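Local structure of NAD-dependent aldehyde dehydrogenase (Burkholderia multivorans, 5UJU) at residues A182-P187 / M196-T201; L292-G297 / Q313-K318; R129-S134 / G156-Q161. The protein probably oxidises aldehydes to carboxylic acids with NAD+ as the electron acceptor. All blocks are in the same frame, centred on the assembly; numbering follows the deposited sequence.

Contact 1 of 3, residues A182-P187 / M196-T201; sequences AHWEKP and MQKRYT. With EDO (1,2-ethanediol), chain I.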
loop_
_atom_site.group_PDB
_atom_site.type_symbol
_atom_site.label_atom_id
_atom_site.label_comp_id
_atom_site.label_asym_id
_atom_site.label_seq_id
_atom_site.Cartn_x
_atom_site.Cartn_y
_atom_site.Cartn_z
ATOM N N ALA A 182 21.892 3.904 11.835
ATOM C CA ALA A 182 22.601 4.838 10.978
ATOM C C ALA A 182 23.285 5.874 11.854
ATOM O O ALA A 182 22.746 6.274 12.892
ATOM C CB ALA A 182 21.648 5.520 9.977
ATOM N N HIS A 183 24.474 6.300 11.436
ATOM C CA HIS A 183 25.155 7.428 12.059
ATOM C C HIS A 183 24.799 8.686 11.276
ATOM O O HIS A 183 25.209 8.849 10.122
ATOM C CB HIS A 183 26.664 7.224 12.095
ATOM C CG HIS A 183 27.396 8.339 12.770
ATOM N ND1 HIS A 183 27.563 8.401 14.136
ATOM C CD2 HIS A 183 27.990 9.449 12.268
ATOM C CE1 HIS A 183 28.241 9.491 14.447
ATOM N NE2 HIS A 183 28.514 10.145 13.333
ATOM N N TRP A 184 24.060 9.582 11.916
ATOM C CA TRP A 184 23.559 10.801 11.299
ATOM C C TRP A 184 24.393 11.954 11.836
ATOM O O TRP A 184 24.305 12.286 13.026
ATOM C CB TRP A 184 22.082 10.984 11.630
ATOM C CG TRP A 184 21.413 12.117 10.935
ATOM C CD1 TRP A 184 20.745 12.060 9.743
ATOM C CD2 TRP A 184 21.301 13.468 11.393
ATOM N NE1 TRP A 184 20.238 13.296 9.422
ATOM C CE2 TRP A 184 20.561 14.180 10.416
ATOM C CE3 TRP A 184 21.755 14.152 12.525
ATOM C CZ2 TRP A 184 20.275 15.545 10.537
ATOM C CZ3 TRP A 184 21.466 15.510 12.645
ATOM C CH2 TRP A 184 20.731 16.189 11.655
ATOM N N GLU A 185 25.204 12.561 10.972
ATOM C CA GLU A 185 26.102 13.631 11.392
ATOM C C GLU A 185 25.961 14.811 10.447
ATOM O O GLU A 185 26.237 14.687 9.249
ATOM C CB GLU A 185 27.557 13.164 11.451
ATOM C CG GLU A 185 28.495 14.266 11.935
ATOM C CD GLU A 185 29.873 13.756 12.338
ATOM O OE1 GLU A 185 29.982 12.601 12.804
ATOM O OE2 GLU A 185 30.844 14.523 12.185
ATOM N N LYS A 186 25.579 15.960 10.999
ATOM C CA LYS A 186 25.251 17.140 10.212
ATOM C C LYS A 186 26.233 18.253 10.528
ATOM O O LYS A 186 26.257 18.744 11.671
ATOM C CB LYS A 186 23.821 17.608 10.488
ATOM C CG LYS A 186 23.469 18.915 9.787
ATOM C CD LYS A 186 21.994 19.221 9.920
ATOM C CE LYS A 186 21.656 20.594 9.371
ATOM N NZ LYS A 186 20.199 20.886 9.530
ATOM N N PRO A 187 27.048 18.683 9.566
ATOM C CA PRO A 187 28.012 19.749 9.844
ATOM C C PRO A 187 27.316 21.036 10.259
ATOM O O PRO A 187 26.197 21.333 9.836
ATOM C CB PRO A 187 28.748 19.919 8.507
ATOM C CG PRO A 187 28.560 18.599 7.800
ATOM C CD PRO A 187 27.187 18.140 8.201
ATOM N N MET A 196 24.019 12.120 15.734
ATOM C CA MET A 196 23.036 11.276 16.391
ATOM C C MET A 196 23.156 9.864 15.851
ATOM O O MET A 196 23.541 9.651 14.698
ATOM C CB MET A 196 21.609 11.785 16.171
ATOM C CG MET A 196 21.428 13.257 16.459
ATOM S SD MET A 196 19.679 13.678 16.514
ATOM C CE MET A 196 19.262 13.031 18.134
ATOM N N GLN A 197 22.814 8.898 16.685
ATOM C CA GLN A 197 22.639 7.539 16.207
ATOM C C GLN A 197 21.156 7.261 16.035
ATOM O O GLN A 197 20.368 7.469 16.966
ATOM C CB GLN A 197 23.255 6.509 17.149
ATOM C CG GLN A 197 23.422 5.190 16.437
ATOM C CD GLN A 197 23.725 4.056 17.368
ATOM O OE1 GLN A 197 23.432 4.121 18.561
ATOM N NE2 GLN A 197 24.326 3.003 16.832
ATOM N N LYS A 198 20.783 6.818 14.842
ATOM C CA LYS A 198 19.423 6.415 14.554
ATOM C C LYS A 198 19.339 4.904 14.678
ATOM O O LYS A 198 20.276 4.188 14.322
ATOM C CB LYS A 198 18.998 6.854 13.144
ATOM C CG LYS A 198 19.322 8.302 12.780
ATOM C CD LYS A 198 18.577 9.278 13.686
ATOM C CE LYS A 198 18.837 10.739 13.303
ATOM N NZ LYS A 198 18.139 11.139 12.050
ATOM N N ARG A 199 18.216 4.421 15.179
ATOM C CA ARG A 199 17.950 2.994 15.259
ATOM C C ARG A 199 16.586 2.745 14.638
ATOM O O ARG A 199 15.655 3.515 14.862
ATOM C CB ARG A 199 18.013 2.521 16.731
ATOM C CG ARG A 199 17.488 1.119 17.030
ATOM C CD ARG A 199 17.643 0.826 18.527
ATOM N NE ARG A 199 16.888 -0.334 19.000
ATOM C CZ ARG A 199 16.793 -0.688 20.281
ATOM N NH1 ARG A 199 17.411 0.022 21.222
ATOM N NH2 ARG A 199 16.091 -1.761 20.624
ATOM N N TYR A 200 16.473 1.701 13.825
ATOM C CA TYR A 200 15.230 1.411 13.117
ATOM C C TYR A 200 14.789 -0.001 13.471
ATOM O O TYR A 200 15.516 -0.970 13.216
ATOM C CB TYR A 200 15.403 1.576 11.602
ATOM C CG TYR A 200 15.952 2.935 11.220
ATOM C CD1 TYR A 200 15.112 4.032 11.088
ATOM C CD2 TYR A 200 17.317 3.125 11.018
ATOM C CE1 TYR A 200 15.609 5.284 10.757
ATOM C CE2 TYR A 200 17.829 4.376 10.683
ATOM C CZ TYR A 200 16.964 5.449 10.550
ATOM O OH TYR A 200 17.452 6.689 10.218
ATOM N N THR A 201 13.593 -0.114 14.024
ATOM C CA THR A 201 13.011 -1.387 14.411
ATOM C C THR A 201 11.867 -1.694 13.457
ATOM O O THR A 201 10.978 -0.862 13.271
ATOM C CB THR A 201 12.510 -1.329 15.857
ATOM O OG1 THR A 201 13.588 -0.942 16.721
ATOM C CG2 THR A 201 11.953 -2.675 16.303
HETATM C C1 EDO I . 17.391 15.957 13.392
HETATM O O1 EDO I . 16.053 16.015 12.889
HETATM C C2 EDO I . 17.971 14.567 13.160
HETATM O O2 EDO I . 17.018 13.551 13.497
#

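Contact 2 of 3, residues L292-G297 / Q313-K318; sequences LIDFTG and QVYTEK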
loop_
_atom_site.group_PDB
_atom_site.type_symbol
_atom_site.label_atom_id
_atom_site.label_comp_id
_atom_site.label_asym_id
_atom_site.label_seq_id
_atom_site.Cartn_x
_atom_site.Cartn_y
_atom_site.Cartn_z
ATOM N N LEU A 292 -4.616 -7.009 9.001
ATOM C CA LEU A 292 -4.421 -7.362 7.603
ATOM C C LEU A 292 -5.476 -8.398 7.237
ATOM O O LEU A 292 -5.793 -9.272 8.050
ATOM C CB LEU A 292 -3.011 -7.925 7.356
ATOM C CG LEU A 292 -1.787 -7.150 7.879
ATOM C CD1 LEU A 292 -0.489 -7.876 7.670
ATOM C CD2 LEU A 292 -1.697 -5.815 7.195
ATOM N N ILE A 293 -6.033 -8.295 6.033
ATOM C CA ILE A 293 -6.980 -9.294 5.531
ATOM C C ILE A 293 -6.619 -9.607 4.088
ATOM O O ILE A 293 -6.500 -8.686 3.271
ATOM C CB ILE A 293 -8.441 -8.806 5.610
ATOM C CG1 ILE A 293 -8.837 -8.451 7.048
ATOM C CG2 ILE A 293 -9.406 -9.857 4.980
ATOM C CD1 ILE A 293 -10.242 -7.841 7.168
ATOM N N ASP A 294 -6.447 -10.893 3.773
ATOM C CA ASP A 294 -6.271 -11.364 2.398
ATOM C C ASP A 294 -7.449 -12.256 2.032
ATOM O O ASP A 294 -7.682 -13.280 2.683
ATOM C CB ASP A 294 -4.945 -12.122 2.222
ATOM C CG ASP A 294 -3.729 -11.195 2.247
ATOM O OD1 ASP A 294 -3.249 -10.763 1.172
ATOM O OD2 ASP A 294 -3.266 -10.855 3.348
ATOM N N PHE A 295 -8.184 -11.871 0.985
ATOM C CA PHE A 295 -9.451 -12.507 0.652
ATOM C C PHE A 295 -9.493 -12.910 -0.814
ATOM O O PHE A 295 -9.111 -12.126 -1.693
ATOM C CB PHE A 295 -10.614 -11.561 0.968
ATOM C CG PHE A 295 -11.932 -11.963 0.337
ATOM C CD1 PHE A 295 -12.282 -11.513 -0.932
ATOM C CD2 PHE A 295 -12.830 -12.765 1.024
ATOM C CE1 PHE A 295 -13.503 -11.864 -1.504
ATOM C CE2 PHE A 295 -14.053 -13.120 0.463
ATOM C CZ PHE A 295 -14.392 -12.666 -0.804
ATOM N N THR A 296 -10.007 -14.118 -1.070
ATOM C CA THR A 296 -10.356 -14.572 -2.415
ATOM C C THR A 296 -11.810 -15.022 -2.427
ATOM O O THR A 296 -12.200 -15.866 -1.615
ATOM C CB THR A 296 -9.464 -15.736 -2.874
ATOM O OG1 THR A 296 -8.092 -15.347 -2.832
ATOM C CG2 THR A 296 -9.818 -16.135 -4.301
ATOM N N GLY A 297 -12.614 -14.464 -3.326
ATOM C CA GLY A 297 -14.012 -14.869 -3.378
ATOM C C GLY A 297 -14.847 -13.907 -4.190
ATOM O O GLY A 297 -14.361 -13.293 -5.144
ATOM N N GLN A 313 -5.628 -3.404 6.520
ATOM C CA GLN A 313 -5.240 -3.389 5.112
ATOM C C GLN A 313 -5.847 -4.608 4.443
ATOM O O GLN A 313 -5.588 -5.739 4.868
ATOM C CB GLN A 313 -3.733 -3.454 4.965
ATOM C CG GLN A 313 -3.012 -2.313 5.533
ATOM C CD GLN A 313 -1.605 -2.721 5.834
ATOM O OE1 GLN A 313 -1.021 -3.548 5.131
ATOM N NE2 GLN A 313 -1.074 -2.214 6.918
ATOM N N VAL A 314 -6.664 -4.388 3.416
ATOM C CA VAL A 314 -7.452 -5.441 2.787
ATOM C C VAL A 314 -6.936 -5.687 1.372
ATOM O O VAL A 314 -6.852 -4.754 0.561
ATOM C CB VAL A 314 -8.945 -5.079 2.779
ATOM C CG1 VAL A 314 -9.767 -6.218 2.197
ATOM C CG2 VAL A 314 -9.401 -4.773 4.188
ATOM N N TYR A 315 -6.593 -6.941 1.082
ATOM C CA TYR A 315 -6.153 -7.380 -0.237
ATOM C C TYR A 315 -7.169 -8.376 -0.764
ATOM O O TYR A 315 -7.472 -9.362 -0.090
ATOM C CB TYR A 315 -4.771 -8.021 -0.165
ATOM C CG TYR A 315 -3.770 -7.155 0.568
ATOM C CD1 TYR A 315 -2.995 -6.230 -0.125
ATOM C CD2 TYR A 315 -3.605 -7.256 1.947
ATOM C CE1 TYR A 315 -2.080 -5.431 0.519
ATOM C CE2 TYR A 315 -2.694 -6.451 2.616
ATOM C CZ TYR A 315 -1.937 -5.536 1.893
ATOM O OH TYR A 315 -1.018 -4.734 2.521
ATOM N N THR A 316 -7.707 -8.117 -1.958
ATOM C CA THR A 316 -8.836 -8.899 -2.439
ATOM C C THR A 316 -8.561 -9.430 -3.833
ATOM O O THR A 316 -7.902 -8.764 -4.644
ATOM C CB THR A 316 -10.144 -8.086 -2.473
ATOM O OG1 THR A 316 -9.968 -6.921 -3.295
ATOM C CG2 THR A 316 -10.583 -7.665 -1.064
ATOM N N GLU A 317 -9.053 -10.652 -4.068
ATOM C CA GLU A 317 -9.242 -11.262 -5.385
ATOM C C GLU A 317 -10.731 -11.525 -5.542
ATOM O O GLU A 317 -11.316 -12.258 -4.736
ATOM C CB GLU A 317 -8.481 -12.581 -5.523
ATOM C CG GLU A 317 -6.980 -12.519 -5.327
ATOM C CD GLU A 317 -6.269 -12.150 -6.609
ATOM O OE1 GLU A 317 -6.873 -12.351 -7.686
ATOM O OE2 GLU A 317 -5.109 -11.688 -6.548
ATOM N N LYS A 318 -11.340 -10.935 -6.569
ATOM C CA LYS A 318 -12.784 -10.984 -6.761
ATOM C C LYS A 318 -13.088 -11.536 -8.161
ATOM O O LYS A 318 -12.219 -12.080 -8.840
ATOM C CB LYS A 318 -13.388 -9.595 -6.509
ATOM C CG LYS A 318 -13.080 -9.049 -5.080
ATOM C CD LYS A 318 -13.297 -7.534 -4.958
ATOM C CE LYS A 318 -12.210 -6.727 -5.649
ATOM N NZ LYS A 318 -12.375 -5.265 -5.375
#

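Contact 3 of 3, residues R129-S134 / G156-Q161; sequences RLNRAS and GGPHAQ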
loop_
_atom_site.group_PDB
_atom_site.type_symbol
_atom_site.label_atom_id
_atom_site.label_comp_id
_atom_site.label_asym_id
_atom_site.label_seq_id
_atom_site.Cartn_x
_atom_site.Cartn_y
_atom_site.Cartn_z
ATOM N N ARG A 129 9.157 -27.776 3.743
ATOM C CA ARG A 129 8.394 -28.910 4.250
ATOM C C ARG A 129 7.075 -29.069 3.503
ATOM O O ARG A 129 6.601 -30.192 3.304
ATOM C CB ARG A 129 8.155 -28.750 5.748
ATOM C CG ARG A 129 9.452 -28.620 6.552
ATOM C CD ARG A 129 9.262 -28.943 8.025
ATOM N NE ARG A 129 10.479 -28.672 8.790
ATOM C CZ ARG A 129 10.588 -28.830 10.105
ATOM N NH1 ARG A 129 9.554 -29.273 10.818
ATOM N NH2 ARG A 129 11.733 -28.550 10.705
ATOM N N LEU A 130 6.457 -27.966 3.105
ATOM C CA LEU A 130 5.250 -28.083 2.301
ATOM C C LEU A 130 5.548 -28.799 0.989
ATOM O O LEU A 130 4.788 -29.679 0.574
ATOM C CB LEU A 130 4.652 -26.705 2.048
ATOM C CG LEU A 130 4.069 -25.962 3.253
ATOM C CD1 LEU A 130 3.645 -24.570 2.813
ATOM C CD2 LEU A 130 2.884 -26.725 3.807
ATOM N N ASN A 131 6.689 -28.483 0.356
ATOM C CA ASN A 131 7.059 -29.190 -0.868
ATOM C C ASN A 131 7.198 -30.687 -0.619
ATOM O O ASN A 131 6.731 -31.500 -1.426
ATOM C CB ASN A 131 8.355 -28.633 -1.456
ATOM C CG ASN A 131 8.680 -29.246 -2.803
ATOM O OD1 ASN A 131 9.746 -29.816 -2.996
ATOM N ND2 ASN A 131 7.758 -29.115 -3.749
ATOM N N ARG A 132 7.827 -31.076 0.500
ATOM C CA ARG A 132 7.938 -32.501 0.799
ATOM C C ARG A 132 6.584 -33.157 1.026
ATOM O O ARG A 132 6.465 -34.370 0.836
ATOM C CB ARG A 132 8.826 -32.745 2.024
ATOM C CG ARG A 132 10.294 -32.443 1.796
ATOM C CD ARG A 132 11.141 -33.000 2.940
ATOM N NE ARG A 132 11.330 -32.012 4.002
ATOM C CZ ARG A 132 12.245 -31.049 3.980
ATOM N NH1 ARG A 132 13.070 -30.936 2.945
ATOM N NH2 ARG A 132 12.334 -30.199 4.995
ATOM N N ALA A 133 5.569 -32.392 1.430
ATOM C CA ALA A 133 4.216 -32.900 1.628
ATOM C C ALA A 133 3.335 -32.726 0.392
ATOM O O ALA A 133 2.103 -32.815 0.504
ATOM C CB ALA A 133 3.559 -32.205 2.828
ATOM N N SER A 134 3.936 -32.506 -0.784
ATOM C CA SER A 134 3.157 -32.115 -1.958
ATOM C C SER A 134 2.145 -33.181 -2.343
ATOM O O SER A 134 1.041 -32.857 -2.794
ATOM C CB SER A 134 4.077 -31.818 -3.143
ATOM O OG SER A 134 4.717 -30.566 -2.987
ATOM N N GLY A 156 -1.870 -27.079 -6.395
ATOM C CA GLY A 156 -1.968 -27.102 -4.949
ATOM C C GLY A 156 -0.624 -27.168 -4.257
ATOM O O GLY A 156 -0.486 -26.682 -3.131
ATOM N N GLY A 157 0.388 -27.734 -4.920
ATOM C CA GLY A 157 1.692 -27.917 -4.322
ATOM C C GLY A 157 2.721 -26.957 -4.894
ATOM O O GLY A 157 2.700 -25.760 -4.611
ATOM N N PRO A 158 3.625 -27.472 -5.735
ATOM C CA PRO A 158 4.738 -26.643 -6.249
ATOM C C PRO A 158 4.379 -25.250 -6.754
ATOM O O PRO A 158 5.080 -24.293 -6.406
ATOM C CB PRO A 158 5.296 -27.521 -7.377
ATOM C CG PRO A 158 5.067 -28.902 -6.895
ATOM C CD PRO A 158 3.792 -28.891 -6.078
ATOM N N HIS A 159 3.326 -25.095 -7.569
ATOM C CA HIS A 159 3.013 -23.758 -8.084
ATOM C C HIS A 159 2.547 -22.827 -6.970
ATOM O O HIS A 159 2.892 -21.636 -6.965
ATOM C CB HIS A 159 1.958 -23.837 -9.194
ATOM C CG HIS A 159 2.466 -24.428 -10.472
ATOM N ND1 HIS A 159 1.678 -24.555 -11.595
ATOM C CD2 HIS A 159 3.679 -24.925 -10.807
ATOM C CE1 HIS A 159 2.379 -25.117 -12.563
ATOM N NE2 HIS A 159 3.598 -25.349 -12.112
ATOM N N ALA A 160 1.771 -23.351 -6.009
ATOM C CA ALA A 160 1.382 -22.541 -4.858
ATOM C C ALA A 160 2.594 -22.201 -4.013
ATOM O O ALA A 160 2.730 -21.066 -3.534
ATOM C CB ALA A 160 0.338 -23.265 -4.006
ATOM N N GLN A 161 3.486 -23.179 -3.831
ATOM C CA GLN A 161 4.727 -22.940 -3.107
ATOM C C GLN A 161 5.594 -21.905 -3.824
ATOM O O GLN A 161 6.205 -21.047 -3.176
ATOM C CB GLN A 161 5.455 -24.272 -2.918
ATOM C CG GLN A 161 4.659 -25.252 -2.048
ATOM C CD GLN A 161 4.871 -26.694 -2.427
ATOM O OE1 GLN A 161 5.780 -27.021 -3.191
ATOM N NE2 GLN A 161 4.035 -27.577 -1.885
#

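Contact 1 of 3, residues A182-P187 / M196-T201
In the beta hairpin of strands 181-188 and 191-211, which reaches out from the body of the subunit to its dimer partner, Trp184 and Lys198 meet on the face they share with Ala182 and Met196. Ala182 pairs with Lys198 and Trp184 with Met196 as antiparallel hydrogen-bonded pairs, among their bonds Met196 N to Trp184 O at 2.7 Å. Lys198 folds back at chi2 (-63°) and again near its end, which sets NZ over one face of the indole, 3.7 Å from the centroid of the five-membered ring of Trp184: a cation-pi contact. The same face takes C2 of an ethanediol, probably from the crystallisation liquor, 3.5 Å from Trp184 CH2, and Lys198 NZ gives a hydrogen bond to O2 of that diol at 3.0 Å. Met196 runs alongside the indole, its CG 4.0 Å from Trp184 CE3, with the sulfur in an oblique Met-aromatic contact. On the other face, His183 NE2 donates in its ring plane to Glu185 OE1 (2.9 Å). The ammonium of Lys198 also forms a salt bridge with Asp530 of the second subunit and a hydrogen bond with Ser529 there. That carboxylate and the indole face would probably favour a charged lysine at the subunit boundary.

Contact 2 of 3, residues L292-G297 / Q313-K318
The phenol ring of Tyr315 and the carboxylate of Asp294 lie side by side with planes only 10° apart. Ile293 O sits at the ring edge, 3.5 Å from Tyr315 CD2, while Asp294 OD1 approaches obliquely and comes to 3.4 Å from Tyr315 CB. Arg553 serves both groups, forming a salt bridge with Asp294 OD2 and a cation-pi contact with the tyrosine ring. At the far end of the ring, Tyr315 OH donates to Gln313 OE1 at 2.9 Å, in the carbonyl plane and on a lone pair; the amide nitrogen of Gln313 is bonded in turn to Asn552 O. Leu292 CD2 presses against this amide. Phe295 occupies the opposite face of the sheet with Ile293, Val314 and Thr316; Glu317 O and Thr316 CG2 meet its ring obliquely, and Leu305 and Asn301 of helix 299-308 pack on it. That helix connects the two parallel strands in a beta-alpha-beta unit of the Rossmann-like domain that binds the dinucleotide in this family. Five backbone bonds join the strands, from Ile293 N to Gln313 O through Gly297 N to Glu317 O (2.9 Å). Beyond Phe295, Thr296 lies beside Glu317, with OG1 3.9 Å from Glu317 CB. Gly297 has backbone angles (phi 165°, psi -148°) suited to glycine, and its carbonyl O receives a CA-H...O contact from Lys318 CA at 3.2 Å.

Contact 3 of 3, residues R129-S134 / G156-Q161
Gln161 reaches across to the end of helix 97-132 and engages Asn131 and Ser134 through the two ends of its amide. The contact is helix-to-helix packing: the C-terminal end of helix 97-132 and the first residue of helix 134-145 meet the N-terminal turn of helix 158-175. Asn131 ND2 donates to Gln161 OE1 at 2.9 Å, tilted from the carbonyl plane of the acceptor. The two amides are turned 86° against each other, and the side chains cross at about a right angle. From the other end, Gln161 NE2 gives a long but straight bond to Ser134 OG, 3.3 Å and 165° at the hydrogen, with the oxygen lying in the glutamine amide plane. Bonds at both ends are consistent with the modelled orientation of the amide, oxygen toward Asn131 and nitrogen toward Ser134. Asn131 extends with CG opposite its own backbone nitrogen (chi1 -174°), which carries ND2 out beside Pro158, whose CG lies 4.1 Å away. Pro158 CD also comes to 3.6 Å from Ser134 OG.

Farther out, Asn131 ND2 has a second partner in Tyr46 OH, and Phe37 packs against Asn131, Pro158 and Gln161 together. Phe153 of helix 149-156 covers Ser134 and Pro158, while Leu130 turns to Tyr222 and Phe226 of helix 217-230 and to Ile253 of helix 245-260. The serine hydroxyl is itself held in place: Ser134 OG donates to Asn131 O at 2.7 Å, and the same carbonyl oxygen accepts from Ser134 N at 3.0 Å.

In the fold
Along the chain the contacts come in series: contact 3 first, then contact 1, then contact 2. Contacts 1 and 2 reach one mixed sheet, since strand 191-211 is one arm of the hairpin of contact 1 and, farther along, neighbours strand 290-296 of contact 2; their centres are nevertheless about 38 Å apart. Contact 3 lies among helices, with its centre about 22 Å from that of contact 2 and about 43 Å from that of contact 1, and helix 158-175 leads on to strand 181-188. Helix 217-230 packs on both contact 2 and contact 3. Two contacts thus belong to the body of the subunit, whereas the remote hairpin meets the second subunit; strand 191-211, broken by a bulge or short loop, runs from that body to the dimer interface.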